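Local structure of anthranilate-CoA ligase (Stigmatella aurantiaca, 4WV3) at residues Phe220-Gly225 with Leu289-Ser294; Thr212-Lys217 with Ile262-Pro267. The protein belongs to the AMP-binding enzymes of the ANL clan, pairing a large AMP-binding domain with a smaller C-terminal domain. One frame throughout, in Å; residues are numbered along the deposited sequence.

Contact 1: Phe220-Gly225 with Leu289-Ser294; sequences FTFGTG and LCVSAS. With 3UK (5'-O-[(S)-[(2-aminobenzoyl)oxy](hydroxy)phosphoryl]adenosine), chain C.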
loop_
_atom_site.group_PDB
_atom_site.type_symbol
_atom_site.label_atom_id
_atom_site.label_comp_id
_atom_site.label_asym_id
_atom_site.label_seq_id
_atom_site.Cartn_x
_atom_site.Cartn_y
_atom_site.Cartn_z
ATOM N N PHE A 220 -2.786 -1.956 -4.596
ATOM C CA PHE A 220 -2.107 -1.864 -3.312
ATOM C C PHE A 220 -3.171 -1.908 -2.221
ATOM O O PHE A 220 -4.056 -1.054 -2.184
ATOM C CB PHE A 220 -1.329 -0.548 -3.235
ATOM C CG PHE A 220 -0.362 -0.470 -2.087
ATOM C CD1 PHE A 220 -0.027 -1.599 -1.359
ATOM C CD2 PHE A 220 0.211 0.741 -1.736
ATOM C CE1 PHE A 220 0.861 -1.520 -0.303
ATOM C CE2 PHE A 220 1.099 0.826 -0.683
ATOM C CZ PHE A 220 1.425 -0.306 0.033
ATOM N N THR A 221 -3.088 -2.898 -1.335
ATOM C CA THR A 221 -4.118 -3.094 -0.311
ATOM C C THR A 221 -4.240 -1.912 0.647
ATOM O O THR A 221 -5.263 -1.748 1.315
ATOM C CB THR A 221 -3.910 -4.397 0.494
ATOM O OG1 THR A 221 -2.606 -4.399 1.088
ATOM C CG2 THR A 221 -4.063 -5.613 -0.406
ATOM N N PHE A 222 -3.194 -1.095 0.715
ATOM C CA PHE A 222 -3.250 0.146 1.475
ATOM C C PHE A 222 -4.311 1.059 0.872
ATOM O O PHE A 222 -5.067 1.713 1.591
ATOM C CB PHE A 222 -1.881 0.830 1.483
ATOM C CG PHE A 222 -1.884 2.193 2.115
ATOM C CD1 PHE A 222 -2.513 2.407 3.332
ATOM C CD2 PHE A 222 -1.243 3.255 1.502
ATOM C CE1 PHE A 222 -2.514 3.660 3.917
ATOM C CE2 PHE A 222 -1.238 4.510 2.082
ATOM C CZ PHE A 222 -1.875 4.712 3.291
ATOM N N GLY A 223 -4.372 1.083 -0.455
ATOM C CA GLY A 223 -5.376 1.853 -1.162
ATOM C C GLY A 223 -6.687 1.102 -1.296
ATOM O O GLY A 223 -7.761 1.704 -1.239
ATOM N N THR A 224 -6.599 -0.215 -1.473
ATOM C CA THR A 224 -7.782 -1.056 -1.633
ATOM C C THR A 224 -8.719 -0.921 -0.439
ATOM O O THR A 224 -9.921 -0.708 -0.597
ATOM C CB THR A 224 -7.406 -2.540 -1.799
ATOM O OG1 THR A 224 -6.409 -2.676 -2.818
ATOM C CG2 THR A 224 -8.630 -3.359 -2.179
ATOM N N GLY A 225 -8.160 -1.041 0.760
ATOM C CA GLY A 225 -8.935 -0.885 1.973
ATOM C C GLY A 225 -9.314 0.562 2.218
ATOM O O GLY A 225 -10.496 0.903 2.272
ATOM N N LEU A 289 -8.580 14.585 8.174
ATOM C CA LEU A 289 -7.534 13.652 8.574
ATOM C C LEU A 289 -6.728 13.181 7.371
ATOM O O LEU A 289 -7.247 13.082 6.259
ATOM C CB LEU A 289 -8.134 12.440 9.288
ATOM C CG LEU A 289 -8.430 12.571 10.783
ATOM C CD1 LEU A 289 -9.022 11.278 11.321
ATOM C CD2 LEU A 289 -7.168 12.946 11.544
ATOM N N CYS A 290 -5.454 12.893 7.605
ATOM C CA CYS A 290 -4.598 12.310 6.581
ATOM C C CYS A 290 -3.967 11.029 7.109
ATOM O O CYS A 290 -3.760 10.879 8.313
ATOM C CB CYS A 290 -3.514 13.298 6.148
ATOM S SG CYS A 290 -4.131 14.714 5.207
ATOM N N VAL A 291 -3.673 10.101 6.203
ATOM C CA VAL A 291 -3.089 8.820 6.580
ATOM C C VAL A 291 -1.808 8.562 5.793
ATOM O O VAL A 291 -1.751 8.809 4.588
ATOM C CB VAL A 291 -4.081 7.661 6.340
ATOM C CG1 VAL A 291 -3.479 6.333 6.778
ATOM C CG2 VAL A 291 -5.390 7.919 7.070
ATOM N N SER A 292 -0.781 8.072 6.482
ATOM C CA SER A 292 0.489 7.739 5.845
ATOM C C SER A 292 0.899 6.303 6.153
ATOM O O SER A 292 0.710 5.823 7.271
ATOM C CB SER A 292 1.588 8.701 6.299
ATOM O OG SER A 292 2.833 8.363 5.718
ATOM N N ALA A 293 1.462 5.624 5.158
ATOM C CA ALA A 293 1.924 4.250 5.334
ATOM C C ALA A 293 2.793 3.873 4.137
ATOM O O ALA A 293 3.033 4.697 3.257
ATOM C CB ALA A 293 0.766 3.275 5.203
ATOM N N SER A 294 3.235 2.619 4.102
ATOM C CA SER A 294 4.142 2.149 3.065
ATOM C C SER A 294 5.545 2.143 3.647
ATOM O O SER A 294 6.222 1.115 3.672
ATOM C CB SER A 294 4.080 3.060 1.838
ATOM O OG SER A 294 4.650 2.428 0.705
HETATM C C10 3UK C . 6.570 -1.427 5.475
HETATM C C15 3UK C . 5.904 0.456 6.966
HETATM C C17 3UK C . 6.979 1.757 8.615
HETATM C C21 3UK C . 6.822 -2.519 6.477
HETATM C C26 3UK C . 0.738 -1.603 3.586
HETATM C C28 3UK C . -0.463 -0.049 4.990
HETATM O O01 3UK C . 2.891 -1.333 2.528
HETATM C C02 3UK C . 2.072 -2.125 2.935
HETATM O O03 3UK C . 2.120 -3.480 2.504
HETATM P P04 3UK C . 3.377 -4.046 1.711
HETATM O O05 3UK C . 3.107 -5.541 1.349
HETATM O O06 3UK C . 4.722 -3.983 2.584
HETATM C C07 3UK C . 4.639 -3.975 4.018
HETATM C C08 3UK C . 5.941 -3.459 4.560
HETATM O O09 3UK C . 6.050 -2.041 4.302
HETATM N N11 3UK C . 5.631 -0.481 5.985
HETATM C C12 3UK C . 4.332 -0.346 5.583
HETATM N N13 3UK C . 3.768 0.668 6.297
HETATM C C14 3UK C . 4.721 1.181 7.162
HETATM N N16 3UK C . 7.009 0.758 7.695
HETATM N N18 3UK C . 5.892 2.480 8.847
HETATM C C19 3UK C . 4.759 2.245 8.167
HETATM N N20 3UK C . 3.600 3.025 8.422
HETATM O O22 3UK C . 8.185 -2.896 6.440
HETATM C C23 3UK C . 5.988 -3.621 6.024
HETATM O O24 3UK C . 6.604 -4.879 6.369
HETATM O O25 3UK C . 3.558 -3.265 0.421
HETATM C C27 3UK C . 0.747 -0.504 4.409
HETATM C C29 3UK C . -1.696 -0.734 4.723
HETATM C C30 3UK C . -1.705 -1.835 3.901
HETATM C C31 3UK C . -0.497 -2.290 3.317
HETATM N N32 3UK C . -0.506 -3.462 2.442
#
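Phe222 and Ala293 make the central meeting. The Ala293 methyl, CB, sits over one face of the Phe222 ring, 3.6 Å from its centroid, in a CH-pi contact; a side chain this small can lie on the ring and also border the bound 3UK, with Ala293 CB 3.6 Å from 3UK C28. Val291 comes instead at the ring's edge, its CG1 4.0 Å from Phe222 CE1, the valine and the phenylalanine passing with opposed headings. Extended away from its own backbone N (chi1 174°), the Phe222 ring spans from the first helical turn to the residue just after strand 289-292. Phe220, at the N-cap position, has Phe222 CB over the centre of one face and turns an edge to 3UK, with CZ 3.1 Å from O01. Ser294 OG lies 4.1 Å from Phe220 CE2, and this hydroxyl is hydrogen-bonded to Thr504 O. Between Phe220 and Phe222 in sequence, Thr221 binds the ligand through its hydroxyl: 3UK N32 donates to OG1 at 2.7 Å, and the same oxygen is bonded to Phe323 O. Aromatic rings and small residues thus wall the 3UK pocket of this ANL-clan AMP-binding domain, where a helix N-terminus meets the C-terminal end of parallel strand 289-292.

Contact 2: Thr212-Lys217 with Ile262-Pro267; sequences TFALAK and IFYNAP
Phe213 and Phe263 both turn CG anti to the backbone N (chi1 169° and -179°), which helps bring the two rings up next to each other on one face of the sheet. The rings touch through CD2 of Phe213 and CD1 of Phe263, 3.5 Å apart, with planes inclined at 32°, an oblique aromatic pair. Helix 248-258 packs on Phe213 through Val251, Thr254 and Ile255, a mostly apolar surface, which suits the Phe213 ring. On the other face stand Thr212, Ala214 and Tyr264. Ala214 CB lies 3.5 Å from Tyr264 CB, and the small methyl probably allows the tyrosine ring to lie close beside strand 212-214, reaching back toward Thr212; the Tyr264 ring meets Thr212 CG2 with its edge, CE1 being 3.9 Å from that methyl. The Thr212 hydroxyl is engaged with Asn227 of helix 221-234.

The backbones pair as parallel strands. Phe213 N donates to Ile262 O at 2.9 Å in a bent bond, whereas Tyr264 N to Phe213 O, also 2.9 Å, and Leu215 N to Tyr264 O, 3.0 Å, are much straighter. Just past strand 212-214, Leu215 lies alongside Asn265, its CD2 methyl against the amide group.

Polar and apolar duties are therefore divided: the main-chain groups between the strands satisfy one another away from water, while mostly hydrocarbon side chains on both faces join the sheet to its helices, so the pairing probably rests on burial and backbone bonds; no salt bridge crosses it.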
loop_
_atom_site.group_PDB
_atom_site.type_symbol
_atom_site.label_atom_id
_atom_site.label_comp_id
_atom_site.label_asym_id
_atom_site.label_seq_id
_atom_site.Cartn_x
_atom_site.Cartn_y
_atom_site.Cartn_z
ATOM N N THR A 212 -13.176 9.476 1.109
ATOM C CA THR A 212 -11.769 9.099 1.055
ATOM C C THR A 212 -11.118 9.399 -0.290
ATOM O O THR A 212 -11.782 9.428 -1.327
ATOM C CB THR A 212 -11.572 7.602 1.366
ATOM O OG1 THR A 212 -12.323 6.817 0.430
ATOM C CG2 THR A 212 -12.030 7.282 2.781
ATOM N N PHE A 213 -9.810 9.625 -0.255
ATOM C CA PHE A 213 -9.011 9.768 -1.464
ATOM C C PHE A 213 -7.586 9.308 -1.196
ATOM O O PHE A 213 -6.868 9.907 -0.396
ATOM C CB PHE A 213 -9.023 11.213 -1.968
ATOM C CG PHE A 213 -8.020 11.482 -3.056
ATOM C CD1 PHE A 213 -7.961 10.675 -4.180
ATOM C CD2 PHE A 213 -7.141 12.550 -2.956
ATOM C CE1 PHE A 213 -7.037 10.920 -5.182
ATOM C CE2 PHE A 213 -6.217 12.802 -3.955
ATOM C CZ PHE A 213 -6.166 11.986 -5.069
ATOM N N ALA A 214 -7.187 8.232 -1.864
ATOM C CA ALA A 214 -5.848 7.686 -1.698
ATOM C C ALA A 214 -5.044 7.819 -2.979
ATOM O O ALA A 214 -5.529 7.498 -4.064
ATOM C CB ALA A 214 -5.920 6.231 -1.276
ATOM N N LEU A 215 -3.811 8.297 -2.850
ATOM C CA LEU A 215 -2.895 8.319 -3.978
ATOM C C LEU A 215 -2.473 6.885 -4.272
ATOM O O LEU A 215 -2.151 6.539 -5.409
ATOM C CB LEU A 215 -1.677 9.191 -3.671
ATOM C CG LEU A 215 -0.690 9.391 -4.822
ATOM C CD1 LEU A 215 -1.417 9.893 -6.058
ATOM C CD2 LEU A 215 0.418 10.351 -4.421
ATOM N N ALA A 216 -2.490 6.055 -3.231
ATOM C CA ALA A 216 -2.214 4.632 -3.366
ATOM C C ALA A 216 -3.252 3.978 -4.269
ATOM O O ALA A 216 -4.449 4.237 -4.142
ATOM C CB ALA A 216 -2.205 3.964 -2.000
ATOM N N LYS A 217 -2.787 3.133 -5.180
ATOM C CA LYS A 217 -3.661 2.507 -6.163
ATOM C C LYS A 217 -4.465 1.354 -5.572
ATOM O O LYS A 217 -4.216 0.919 -4.448
ATOM C CB LYS A 217 -2.851 2.027 -7.366
ATOM C CG LYS A 217 -2.103 3.134 -8.086
ATOM C CD LYS A 217 -3.060 4.200 -8.591
ATOM C CE LYS A 217 -2.328 5.267 -9.384
ATOM N NZ LYS A 217 -3.270 6.280 -9.935
ATOM N N ILE A 262 -10.718 12.526 3.889
ATOM C CA ILE A 262 -9.608 11.672 4.291
ATOM C C ILE A 262 -8.633 11.505 3.130
ATOM O O ILE A 262 -9.042 11.230 2.002
ATOM C CB ILE A 262 -10.100 10.279 4.735
ATOM C CG1 ILE A 262 -11.251 10.406 5.739
ATOM C CG2 ILE A 262 -8.955 9.469 5.326
ATOM C CD1 ILE A 262 -10.863 11.076 7.039
ATOM N N PHE A 263 -7.344 11.671 3.406
ATOM C CA PHE A 263 -6.326 11.567 2.367
ATOM C C PHE A 263 -5.238 10.560 2.730
ATOM O O PHE A 263 -4.608 10.665 3.782
ATOM C CB PHE A 263 -5.708 12.939 2.084
ATOM C CG PHE A 263 -4.658 12.923 1.009
ATOM C CD1 PHE A 263 -4.959 12.468 -0.264
ATOM C CD2 PHE A 263 -3.374 13.376 1.268
ATOM C CE1 PHE A 263 -3.996 12.455 -1.257
ATOM C CE2 PHE A 263 -2.408 13.368 0.278
ATOM C CZ PHE A 263 -2.720 12.907 -0.985
ATOM N N TYR A 264 -5.025 9.583 1.853
ATOM C CA TYR A 264 -3.991 8.575 2.060
ATOM C C TYR A 264 -2.814 8.822 1.122
ATOM O O TYR A 264 -3.003 9.169 -0.046
ATOM C CB TYR A 264 -4.537 7.168 1.802
ATOM C CG TYR A 264 -5.750 6.779 2.618
ATOM C CD1 TYR A 264 -7.018 7.232 2.275
ATOM C CD2 TYR A 264 -5.631 5.929 3.709
ATOM C CE1 TYR A 264 -8.128 6.870 3.011
ATOM C CE2 TYR A 264 -6.736 5.561 4.452
ATOM C CZ TYR A 264 -7.982 6.033 4.098
ATOM O OH TYR A 264 -9.086 5.666 4.833
ATOM N N ASN A 265 -1.603 8.630 1.634
ATOM C CA ASN A 265 -0.397 8.780 0.828
ATOM C C ASN A 265 0.808 8.156 1.523
ATOM O O ASN A 265 0.706 7.675 2.651
ATOM C CB ASN A 265 -0.129 10.259 0.530
ATOM C CG ASN A 265 0.701 10.462 -0.725
ATOM O OD1 ASN A 265 1.382 9.547 -1.187
ATOM N ND2 ASN A 265 0.650 11.666 -1.282
ATOM N N ALA A 266 1.945 8.157 0.837
ATOM C CA ALA A 266 3.199 7.683 1.406
ATOM C C ALA A 266 4.065 8.894 1.734
ATOM O O ALA A 266 3.869 9.961 1.154
ATOM C CB ALA A 266 3.909 6.764 0.420
ATOM N N PRO A 267 5.015 8.739 2.674
ATOM C CA PRO A 267 5.935 9.823 3.041
ATOM C C PRO A 267 6.625 10.459 1.836
ATOM O O PRO A 267 6.870 11.665 1.841
ATOM C CB PRO A 267 6.963 9.114 3.921
ATOM C CG PRO A 267 6.190 8.029 4.569
ATOM C CD PRO A 267 5.202 7.557 3.536
#

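Contacts 1 and 2 have centres 6 Å apart and both reach the same sheet, in which strands 262-265 and 289-292 are neighbours. Val291 joins them: its N probably bonds to Phe263 O (2.7 Å) and its O to Asn265 N (3.0 Å), while its CB packs 3.5 Å from Tyr264 CD2. Along the chain the segments alternate: strand 211-214 leads into helix 221-234, and strand 262-265 likewise precedes strand 289-292. Ala216, in the first connection, touches Phe222. Contact 1 supplies Phe220, Thr221, Phe222, Ala293 and Ser294 to the 3UK pocket. Contact 2 lies farther from the ligand, the Tyr264 side chain being about 8 Å from 3UK; its strand 262-265 flanks strand 289-292, which leads into Ala293 and Ser294.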